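Local coordinates for alginate biosynthesis protein AlgX (Pseudomonas aeruginosa, PDB 4KNC) that takes part in O-acetylating the exopolysaccharide alginate in the periplasm and protects the polymer from degradation on its way through, at residues A[319-328]-A[350-358]. Sequence-based numbering, arbitrary orientation.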
loop_
_atom_site.group_PDB
_atom_site.type_symbol
_atom_site.label_atom_id
_atom_site.label_comp_id
_atom_site.label_asym_id
_atom_site.label_seq_id
_atom_site.Cartn_x
_atom_site.Cartn_y
_atom_site.Cartn_z
ATOM N N ASN A 319 -18.028 1.738 4.133
ATOM C CA ASN A 319 -18.129 1.035 5.408
ATOM C C ASN A 319 -18.863 -0.316 5.371
ATOM O O ASN A 319 -19.513 -0.699 6.343
ATOM C CB ASN A 319 -18.752 1.949 6.475
ATOM C CG ASN A 319 -18.193 1.680 7.862
ATOM O OD1 ASN A 319 -17.425 0.726 8.063
ATOM N ND2 ASN A 319 -18.577 2.509 8.829
ATOM N N GLY A 320 -18.746 -1.031 4.256
ATOM C CA GLY A 320 -19.361 -2.342 4.115
ATOM C C GLY A 320 -20.850 -2.375 4.411
ATOM O O GLY A 320 -21.661 -1.783 3.688
ATOM N N CYS A 321 -21.213 -3.067 5.488
ATOM C CA CYS A 321 -22.618 -3.181 5.880
ATOM C C CYS A 321 -22.968 -2.294 7.068
ATOM O O CYS A 321 -24.118 -2.261 7.503
ATOM C CB CYS A 321 -22.969 -4.634 6.213
ATOM S SG CYS A 321 -22.873 -5.758 4.811
ATOM N N SER A 322 -21.968 -1.594 7.594
ATOM C CA SER A 322 -22.143 -0.771 8.784
ATOM C C SER A 322 -23.180 0.323 8.545
ATOM O O SER A 322 -23.186 0.968 7.493
ATOM C CB SER A 322 -20.803 -0.171 9.221
ATOM O OG SER A 322 -20.908 0.458 10.485
ATOM N N GLY A 323 -24.072 0.501 9.515
ATOM C CA GLY A 323 -25.136 1.483 9.420
ATOM C C GLY A 323 -26.289 1.066 8.522
ATOM O O GLY A 323 -27.338 1.717 8.493
ATOM N N ARG A 324 -26.101 -0.025 7.786
ATOM C CA ARG A 324 -27.078 -0.438 6.789
ATOM C C ARG A 324 -27.629 -1.839 7.053
ATOM O O ARG A 324 -26.912 -2.723 7.522
ATOM C CB ARG A 324 -26.482 -0.303 5.383
ATOM C CG ARG A 324 -25.942 1.103 5.129
ATOM C CD ARG A 324 -25.363 1.252 3.749
ATOM N NE ARG A 324 -24.535 0.108 3.409
ATOM C CZ ARG A 324 -24.699 -0.625 2.317
ATOM N NH1 ARG A 324 -25.657 -0.320 1.449
ATOM N NH2 ARG A 324 -23.895 -1.657 2.089
ATOM N N LYS A 325 -28.908 -2.027 6.746
ATOM C CA LYS A 325 -29.626 -3.239 7.123
ATOM C C LYS A 325 -29.188 -4.479 6.345
ATOM O O LYS A 325 -29.084 -4.463 5.116
ATOM C CB LYS A 325 -31.138 -3.032 6.991
ATOM N N THR A 326 -28.938 -5.554 7.086
ATOM C CA THR A 326 -28.506 -6.820 6.510
ATOM C C THR A 326 -29.711 -7.685 6.130
ATOM O O THR A 326 -30.763 -7.610 6.765
ATOM C CB THR A 326 -27.614 -7.609 7.502
ATOM O OG1 THR A 326 -28.418 -8.133 8.570
ATOM C CG2 THR A 326 -26.514 -6.713 8.081
ATOM N N VAL A 327 -29.557 -8.495 5.087
ATOM C CA VAL A 327 -30.565 -9.492 4.753
ATOM C C VAL A 327 -30.290 -10.759 5.557
ATOM O O VAL A 327 -31.205 -11.517 5.870
ATOM C CB VAL A 327 -30.596 -9.815 3.243
ATOM C CG1 VAL A 327 -30.998 -8.582 2.439
ATOM C CG2 VAL A 327 -29.255 -10.364 2.784
ATOM N N LEU A 328 -29.024 -10.973 5.907
ATOM C CA LEU A 328 -28.650 -12.106 6.736
ATOM C C LEU A 328 -27.550 -11.696 7.693
ATOM O O LEU A 328 -26.697 -10.868 7.348
ATOM C CB LEU A 328 -28.173 -13.282 5.879
ATOM C CG LEU A 328 -29.198 -14.004 4.993
ATOM C CD1 LEU A 328 -28.509 -15.093 4.176
ATOM C CD2 LEU A 328 -30.359 -14.589 5.807
ATOM N N ILE A 350 -30.982 -12.749 -3.478
ATOM C CA ILE A 350 -29.682 -12.147 -3.244
ATOM C C ILE A 350 -28.790 -12.346 -4.469
ATOM O O ILE A 350 -28.092 -13.353 -4.577
ATOM C CB ILE A 350 -28.987 -12.765 -2.014
ATOM C CG1 ILE A 350 -29.896 -12.714 -0.779
ATOM C CG2 ILE A 350 -27.653 -12.071 -1.732
ATOM C CD1 ILE A 350 -29.243 -13.312 0.488
ATOM N N ARG A 351 -28.825 -11.393 -5.396
ATOM C CA ARG A 351 -27.970 -11.441 -6.581
ATOM C C ARG A 351 -26.509 -11.133 -6.215
ATOM O O ARG A 351 -26.221 -10.117 -5.579
ATOM C CB ARG A 351 -28.471 -10.451 -7.638
ATOM C CG ARG A 351 -27.986 -10.746 -9.051
ATOM C CD ARG A 351 -28.425 -9.662 -10.028
ATOM N NE ARG A 351 -27.675 -8.426 -9.829
ATOM C CZ ARG A 351 -26.546 -8.126 -10.465
ATOM N NH1 ARG A 351 -26.044 -8.968 -11.360
ATOM N NH2 ARG A 351 -25.922 -6.982 -10.212
ATOM N N SER A 352 -25.595 -12.008 -6.635
ATOM C CA SER A 352 -24.183 -11.892 -6.287
ATOM C C SER A 352 -23.549 -10.542 -6.652
ATOM O O SER A 352 -23.135 -9.785 -5.772
ATOM C CB SER A 352 -23.374 -13.026 -6.918
ATOM O OG SER A 352 -22.016 -12.985 -6.485
ATOM N N GLY A 353 -23.486 -10.242 -7.946
ATOM C CA GLY A 353 -22.791 -9.060 -8.428
ATOM C C GLY A 353 -23.366 -7.731 -7.985
ATOM O O GLY A 353 -23.004 -6.678 -8.513
ATOM N N SER A 354 -24.270 -7.777 -7.018
ATOM C CA SER A 354 -24.775 -6.568 -6.404
ATOM C C SER A 354 -24.993 -6.784 -4.915
ATOM O O SER A 354 -25.921 -6.222 -4.353
ATOM C CB SER A 354 -26.080 -6.124 -7.073
ATOM O OG SER A 354 -27.171 -6.949 -6.703
ATOM N N TYR A 355 -24.145 -7.602 -4.282
ATOM C CA TYR A 355 -24.200 -7.820 -2.829
ATOM C C TYR A 355 -22.829 -7.811 -2.141
ATOM O O TYR A 355 -21.802 -8.012 -2.791
ATOM C CB TYR A 355 -25.006 -9.081 -2.474
ATOM C CG TYR A 355 -26.464 -8.796 -2.128
ATOM C CD1 TYR A 355 -27.424 -8.635 -3.124
ATOM C CD2 TYR A 355 -26.872 -8.677 -0.802
ATOM C CE1 TYR A 355 -28.753 -8.371 -2.806
ATOM C CE2 TYR A 355 -28.194 -8.410 -0.477
ATOM C CZ TYR A 355 -29.129 -8.262 -1.478
ATOM O OH TYR A 355 -30.439 -8.001 -1.141
ATOM N N VAL A 356 -22.829 -7.578 -0.824
ATOM C CA VAL A 356 -21.585 -7.383 -0.074
ATOM C C VAL A 356 -21.548 -8.136 1.275
ATOM O O VAL A 356 -22.566 -8.265 1.961
ATOM C CB VAL A 356 -21.299 -5.862 0.108
ATOM C CG1 VAL A 356 -20.318 -5.590 1.245
ATOM C CG2 VAL A 356 -20.789 -5.264 -1.199
ATOM N N ALA A 357 -20.370 -8.647 1.632
ATOM C CA ALA A 357 -20.161 -9.363 2.890
ATOM C C ALA A 357 -19.321 -8.566 3.895
ATOM O O ALA A 357 -18.346 -7.899 3.522
ATOM C CB ALA A 357 -19.503 -10.710 2.621
ATOM N N ASP A 358 -19.705 -8.667 5.166
ATOM C CA ASP A 358 -19.079 -7.947 6.268
ATOM C C ASP A 358 -18.871 -8.921 7.423
ATOM O O ASP A 358 -19.831 -9.500 7.925
ATOM C CB ASP A 358 -19.989 -6.796 6.722
ATOM C CG ASP A 358 -19.254 -5.754 7.555
ATOM O OD1 ASP A 358 -18.299 -6.120 8.277
ATOM O OD2 ASP A 358 -19.631 -4.565 7.484
#
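Asp358 reaches back to the turns that follow helix 307-316 and takes the backbone N-H of Cys321 on OD2, 3.0 Å from N and close to straight at 161°. The oxygen uses its anti lone pair, the one turned away from OD1, and also forms a salt bridge with Arg396, whose positive charge probably keeps the carboxylate ionised. CG of Asp358 stands anti to the backbone N (chi1 -163°), which carries the carboxylate out to the turn. Its CB lies 3.6 Å from Cys321 SG, the sulfur passing by the Val356 carbonyl to its disulfide partner, Cys434. With no side chain and a positive phi, Gly320 lets the turn lie close against the carboxylate of Asp358. Its carbonyl oxygen accepts NH2 of Arg324, 2.8 Å away and nearly in the guanidinium plane; this one nitrogen of a long, planar donor links Gly320 across the turn and also holds onto Gln435 O at the end of strand 428-435. The helix ends in a Schellman motif at Asn319, and the chain enters the C-terminal carbohydrate-binding module, where strand 428-435 lies between strands 326-333 and 355-361 of one antiparallel sheet; the disulfide fastens the module's entrance to that middle strand. Where the chain turns a corner, the contact is apolar. Val327 meets the outer end of the Tyr355 ring obliquely, CG1 lying 3.7 Å from OH and CG2 3.9 Å from CE2. Ile350, beta-branched, serves two neighbours: CG2 lies over the centre of one ring face, 3.5 Å above its plane, while the extended CG1 branch runs past the ring, roughly parallel to its plane, to bring CD1 to Val327 CG2 at 3.7 Å and, more loosely, to Leu328 CD1.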